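Local coordinates for protein V-type ATP synthase alpha chain (Nanoarchaeum equitans Kin4-M, PDB 5BN3) that serves as the A subunit of a V-type ATP synthase complex, a P-loop family protein that binds adenosine-5'-diphosphate and magnesium, at residues T107-K119 with I157-A169. Numbering follows the deposited sequence.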
loop_
_atom_site.group_PDB
_atom_site.type_symbol
_atom_site.label_atom_id
_atom_site.label_comp_id
_atom_site.label_asym_id
_atom_site.label_seq_id
_atom_site.Cartn_x
_atom_site.Cartn_y
_atom_site.Cartn_z
ATOM N N THR A 107 39.078 7.773 -27.209
ATOM C CA THR A 107 39.272 7.455 -25.795
ATOM C C THR A 107 40.730 7.565 -25.360
ATOM O O THR A 107 41.045 8.230 -24.371
ATOM C CB THR A 107 38.767 6.030 -25.480
ATOM O OG1 THR A 107 37.359 5.954 -25.739
ATOM C CG2 THR A 107 39.032 5.670 -24.024
ATOM N N LEU A 108 41.613 6.906 -26.103
ATOM C CA LEU A 108 43.031 6.868 -25.767
ATOM C C LEU A 108 43.807 7.977 -26.479
ATOM O O LEU A 108 43.603 8.222 -27.672
ATOM C CB LEU A 108 43.613 5.497 -26.122
ATOM C CG LEU A 108 42.890 4.302 -25.493
ATOM C CD1 LEU A 108 43.451 2.981 -25.995
ATOM C CD2 LEU A 108 42.989 4.375 -23.987
ATOM N N ASP A 109 44.691 8.644 -25.736
ATOM C CA ASP A 109 45.517 9.731 -26.270
ATOM C C ASP A 109 46.315 9.251 -27.483
ATOM O O ASP A 109 47.057 8.272 -27.397
ATOM C CB ASP A 109 46.458 10.259 -25.179
ATOM C CG ASP A 109 47.065 11.612 -25.522
ATOM O OD1 ASP A 109 47.430 11.839 -26.695
ATOM O OD2 ASP A 109 47.184 12.455 -24.608
ATOM N N ARG A 110 46.147 9.941 -28.609
ATOM C CA ARG A 110 46.734 9.517 -29.880
ATOM C C ARG A 110 48.145 10.058 -30.104
ATOM O O ARG A 110 48.794 9.718 -31.093
ATOM C CB ARG A 110 45.834 9.946 -31.045
ATOM C CG ARG A 110 44.479 9.252 -31.100
ATOM C CD ARG A 110 44.634 7.758 -31.326
ATOM N NE ARG A 110 43.397 7.126 -31.786
ATOM C CZ ARG A 110 42.509 6.539 -30.990
ATOM N NH1 ARG A 110 42.710 6.502 -29.680
ATOM N NH2 ARG A 110 41.416 5.992 -31.504
ATOM N N LYS A 111 48.616 10.898 -29.186
ATOM C CA LYS A 111 49.915 11.550 -29.343
ATOM C C LYS A 111 50.938 11.119 -28.296
ATOM O O LYS A 111 52.144 11.235 -28.516
ATOM C CB LYS A 111 49.755 13.071 -29.330
ATOM C CG LYS A 111 49.104 13.626 -30.583
ATOM C CD LYS A 111 48.831 15.114 -30.457
ATOM C CE LYS A 111 48.387 15.695 -31.787
ATOM N NZ LYS A 111 49.443 15.544 -32.827
ATOM N N LYS A 112 50.450 10.632 -27.160
ATOM C CA LYS A 112 51.318 10.113 -26.104
ATOM C C LYS A 112 52.235 9.011 -26.639
ATOM O O LYS A 112 51.783 8.100 -27.339
ATOM C CB LYS A 112 50.475 9.575 -24.945
ATOM C CG LYS A 112 51.244 8.728 -23.950
ATOM C CD LYS A 112 52.040 9.565 -22.960
ATOM C CE LYS A 112 52.850 8.667 -22.031
ATOM N NZ LYS A 112 53.516 9.431 -20.935
ATOM N N VAL A 113 53.522 9.104 -26.319
ATOM C CA VAL A 113 54.500 8.136 -26.806
ATOM C C VAL A 113 54.805 7.072 -25.753
ATOM O O VAL A 113 55.267 7.386 -24.656
ATOM C CB VAL A 113 55.812 8.823 -27.242
ATOM C CG1 VAL A 113 56.835 7.785 -27.659
ATOM C CG2 VAL A 113 55.548 9.787 -28.390
ATOM N N TRP A 114 54.546 5.815 -26.096
ATOM C CA TRP A 114 54.759 4.709 -25.167
ATOM C C TRP A 114 56.012 3.915 -25.512
ATOM O O TRP A 114 56.426 3.875 -26.669
ATOM C CB TRP A 114 53.549 3.773 -25.186
ATOM C CG TRP A 114 52.269 4.460 -24.844
ATOM C CD1 TRP A 114 51.294 4.866 -25.707
ATOM C CD2 TRP A 114 51.829 4.832 -23.535
ATOM N NE1 TRP A 114 50.270 5.466 -25.013
ATOM C CE2 TRP A 114 50.574 5.454 -23.675
ATOM C CE3 TRP A 114 52.373 4.691 -22.256
ATOM C CZ2 TRP A 114 49.855 5.938 -22.581
ATOM C CZ3 TRP A 114 51.663 5.169 -21.176
ATOM C CH2 TRP A 114 50.419 5.788 -21.343
ATOM N N GLU A 115 56.612 3.277 -24.511
ATOM C CA GLU A 115 57.736 2.376 -24.762
ATOM C C GLU A 115 57.279 0.922 -24.688
ATOM O O GLU A 115 56.927 0.424 -23.616
ATOM C CB GLU A 115 58.885 2.626 -23.780
ATOM C CG GLU A 115 60.111 1.760 -24.051
ATOM C CD GLU A 115 61.352 2.249 -23.330
ATOM O OE1 GLU A 115 62.265 2.771 -24.006
ATOM O OE2 GLU A 115 61.424 2.102 -22.092
ATOM N N PHE A 116 57.287 0.250 -25.835
ATOM C CA PHE A 116 56.842 -1.135 -25.932
ATOM C C PHE A 116 58.017 -2.114 -25.895
ATOM O O PHE A 116 58.927 -2.037 -26.723
ATOM C CB PHE A 116 56.030 -1.325 -27.216
ATOM C CG PHE A 116 55.618 -2.743 -27.473
ATOM C CD1 PHE A 116 54.653 -3.351 -26.687
ATOM C CD2 PHE A 116 56.185 -3.465 -28.513
ATOM C CE1 PHE A 116 54.264 -4.656 -26.925
ATOM C CE2 PHE A 116 55.802 -4.772 -28.759
ATOM C CZ PHE A 116 54.840 -5.369 -27.963
ATOM N N ILE A 117 57.993 -3.028 -24.929
ATOM C CA ILE A 117 59.015 -4.064 -24.808
ATOM C C ILE A 117 58.405 -5.428 -25.132
ATOM O O ILE A 117 57.572 -5.933 -24.376
ATOM C CB ILE A 117 59.615 -4.089 -23.385
ATOM C CG1 ILE A 117 60.232 -2.730 -23.034
ATOM C CG2 ILE A 117 60.648 -5.197 -23.259
ATOM C CD1 ILE A 117 60.715 -2.625 -21.598
ATOM N N PRO A 118 58.820 -6.034 -26.259
ATOM C CA PRO A 118 58.228 -7.296 -26.721
ATOM C C PRO A 118 58.570 -8.474 -25.813
ATOM O O PRO A 118 59.618 -8.473 -25.169
ATOM C CB PRO A 118 58.859 -7.493 -28.105
ATOM C CG PRO A 118 60.160 -6.778 -28.027
ATOM C CD PRO A 118 59.911 -5.581 -27.141
ATOM N N LYS A 119 57.680 -9.461 -25.757
ATOM C CA LYS A 119 57.921 -10.660 -24.969
ATOM C C LYS A 119 57.877 -11.885 -25.864
ATOM O O LYS A 119 58.009 -13.016 -25.400
ATOM C CB LYS A 119 56.892 -10.782 -23.843
ATOM C CG LYS A 119 57.087 -9.775 -22.725
ATOM C CD LYS A 119 58.509 -9.843 -22.185
ATOM C CE LYS A 119 58.696 -8.937 -20.977
ATOM N NZ LYS A 119 60.062 -9.078 -20.395
ATOM N N ILE A 157 57.673 -8.241 -35.437
ATOM C CA ILE A 157 57.387 -7.613 -34.147
ATOM C C ILE A 157 58.450 -6.579 -33.790
ATOM O O ILE A 157 59.651 -6.850 -33.856
ATOM C CB ILE A 157 57.198 -8.649 -33.004
ATOM C CG1 ILE A 157 56.867 -7.937 -31.687
ATOM C CG2 ILE A 157 58.425 -9.536 -32.855
ATOM C CD1 ILE A 157 56.517 -8.875 -30.552
ATOM N N TYR A 158 57.997 -5.386 -33.421
ATOM C CA TYR A 158 58.900 -4.266 -33.194
ATOM C C TYR A 158 59.120 -3.981 -31.713
ATOM O O TYR A 158 58.534 -4.634 -30.846
ATOM C CB TYR A 158 58.371 -3.026 -33.913
ATOM C CG TYR A 158 58.078 -3.282 -35.371
ATOM C CD1 TYR A 158 59.022 -3.884 -36.190
ATOM C CD2 TYR A 158 56.853 -2.945 -35.923
ATOM C CE1 TYR A 158 58.758 -4.127 -37.520
ATOM C CE2 TYR A 158 56.581 -3.187 -37.254
ATOM C CZ TYR A 158 57.538 -3.779 -38.046
ATOM O OH TYR A 158 57.272 -4.021 -39.372
ATOM N N GLU A 159 59.974 -3.001 -31.437
ATOM C CA GLU A 159 60.349 -2.655 -30.073
ATOM C C GLU A 159 60.677 -1.172 -30.007
ATOM O O GLU A 159 61.236 -0.618 -30.955
ATOM C CB GLU A 159 61.570 -3.475 -29.646
ATOM C CG GLU A 159 62.281 -2.961 -28.402
ATOM C CD GLU A 159 63.512 -3.775 -28.056
ATOM O OE1 GLU A 159 64.132 -4.344 -28.981
ATOM O OE2 GLU A 159 63.857 -3.846 -26.858
ATOM N N GLY A 160 60.317 -0.526 -28.902
ATOM C CA GLY A 160 60.711 0.852 -28.682
ATOM C C GLY A 160 59.554 1.803 -28.461
ATOM O O GLY A 160 58.542 1.443 -27.857
ATOM N N ASN A 161 59.709 3.023 -28.961
ATOM C CA ASN A 161 58.736 4.077 -28.716
ATOM C C ASN A 161 57.678 4.185 -29.811
ATOM O O ASN A 161 58.003 4.362 -30.988
ATOM C CB ASN A 161 59.454 5.412 -28.508
ATOM C CG ASN A 161 60.470 5.351 -27.383
ATOM O OD1 ASN A 161 60.114 5.400 -26.203
ATOM N ND2 ASN A 161 61.743 5.236 -27.742
ATOM N N PHE A 162 56.412 4.067 -29.414
ATOM C CA PHE A 162 55.293 4.102 -30.351
ATOM C C PHE A 162 54.111 4.877 -29.779
ATOM O O PHE A 162 53.969 4.999 -28.562
ATOM C CB PHE A 162 54.817 2.680 -30.673
ATOM C CG PHE A 162 55.882 1.793 -31.243
ATOM C CD1 PHE A 162 56.686 1.032 -30.408
ATOM C CD2 PHE A 162 56.066 1.700 -32.614
ATOM C CE1 PHE A 162 57.663 0.207 -30.928
ATOM C CE2 PHE A 162 57.042 0.874 -33.141
ATOM C CZ PHE A 162 57.841 0.127 -32.297
ATOM N N THR A 163 53.261 5.396 -30.662
ATOM C CA THR A 163 51.970 5.945 -30.250
ATOM C C THR A 163 50.918 4.862 -30.454
ATOM O O THR A 163 51.211 3.816 -31.036
ATOM C CB THR A 163 51.593 7.225 -31.023
ATOM O OG1 THR A 163 51.341 6.910 -32.397
ATOM C CG2 THR A 163 52.710 8.251 -30.933
ATOM N N ILE A 164 49.697 5.116 -29.992
ATOM C CA ILE A 164 48.663 4.083 -29.909
ATOM C C ILE A 164 48.206 3.502 -31.259
ATOM O O ILE A 164 47.828 2.331 -31.336
ATOM C CB ILE A 164 47.447 4.585 -29.076
ATOM C CG1 ILE A 164 47.113 3.597 -27.958
ATOM C CG2 ILE A 164 46.229 4.839 -29.948
ATOM C CD1 ILE A 164 48.187 3.493 -26.908
ATOM N N GLU A 165 48.263 4.304 -32.318
ATOM C CA GLU A 165 47.756 3.871 -33.619
ATOM C C GLU A 165 48.810 3.174 -34.476
ATOM O O GLU A 165 48.527 2.761 -35.601
ATOM C CB GLU A 165 47.154 5.054 -34.386
ATOM C CG GLU A 165 45.732 5.429 -33.977
ATOM C CD GLU A 165 44.672 4.579 -34.660
ATOM O OE1 GLU A 165 44.967 3.423 -35.027
ATOM O OE2 GLU A 165 43.538 5.074 -34.834
ATOM N N GLU A 166 50.019 3.039 -33.941
ATOM C CA GLU A 166 51.121 2.448 -34.697
ATOM C C GLU A 166 51.186 0.926 -34.577
ATOM O O GLU A 166 50.941 0.363 -33.508
ATOM C CB GLU A 166 52.455 3.077 -34.280
ATOM C CG GLU A 166 52.568 4.549 -34.645
ATOM C CD GLU A 166 53.945 5.123 -34.388
ATOM O OE1 GLU A 166 54.462 4.962 -33.266
ATOM O OE2 GLU A 166 54.514 5.742 -35.313
ATOM N N THR A 167 51.518 0.272 -35.687
ATOM C CA THR A 167 51.693 -1.177 -35.725
ATOM C C THR A 167 52.932 -1.585 -34.928
ATOM O O THR A 167 54.018 -1.041 -35.137
ATOM C CB THR A 167 51.833 -1.674 -37.180
ATOM O OG1 THR A 167 50.682 -1.276 -37.935
ATOM C CG2 THR A 167 51.969 -3.189 -37.228
ATOM N N ILE A 168 52.764 -2.535 -34.011
ATOM C CA ILE A 168 53.873 -3.016 -33.189
ATOM C C ILE A 168 54.235 -4.454 -33.538
ATOM O O ILE A 168 55.279 -4.961 -33.125
ATOM C CB ILE A 168 53.554 -2.915 -31.683
ATOM C CG1 ILE A 168 52.203 -3.557 -31.369
ATOM C CG2 ILE A 168 53.553 -1.469 -31.234
ATOM C CD1 ILE A 168 52.307 -4.815 -30.546
ATOM N N ALA A 169 53.357 -5.103 -34.297
ATOM C CA ALA A 169 53.577 -6.474 -34.740
ATOM C C ALA A 169 52.638 -6.840 -35.881
ATOM O O ALA A 169 51.616 -6.186 -36.088
ATOM C CB ALA A 169 53.402 -7.442 -33.585
HETATM O O HOH W 1 49.461 7.231 -28.090
HETATM O O HOH W 2 61.435 6.013 -23.470
#
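Strand 114-118 pairs antiparallel with strand 160-162 through four backbone hydrogen bonds. Trp-114 N gives to Phe-162 O (2.7 Å), and Phe-162 N returns a bond to Trp-114 O. Phe-116 and Gly-160 exchange a second such pair. Between them, the non-hydrogen-bonded pair Glu-115 and Asn-161 sits on the other face from Trp-114, Phe-116 and Phe-162. The positive phi of Gly-160 (123°) suits a residue without a side chain.

Apolar contacts gather on the aromatic face. With CG anti to the backbone N (chi1 175°), the Phe-116 ring reaches Ile-168. The CD1 methyl of Ile-168 makes an off-centre CH-pi contact, 4.1 Å from the ring centroid. Tyr-158 O lies at the ring edge, 3.4 Å from Phe-116 CE2. Ile-164 runs beside Trp-114, and Ile-164 CD1 lies 3.4 Å from Trp-114 NE1. Pro-118 CB meets Ile-157 CD1 at 3.7 Å.

Polar contacts lie beside the loop before strand 114-118. One water accepts from Ile-164 N and lies within hydrogen-bonding distance of the carbonyls of Asp-109 and Lys-112. Arg-110 NE makes a long salt bridge to Glu-165 OE2 (3.7 Å), with the guanidinium and carboxylate planes nearly perpendicular; Arg-110 NH2 pairs with Glu-70.

Strand 160-162 is outermost, within this chain, in a four-stranded antiparallel sheet of the barrel-sandwich domain. Backbone bonds set its register, apolar side chains fill one face, and the long Arg-110 to Glu-165 pair is secondary to the Glu-70 bridge.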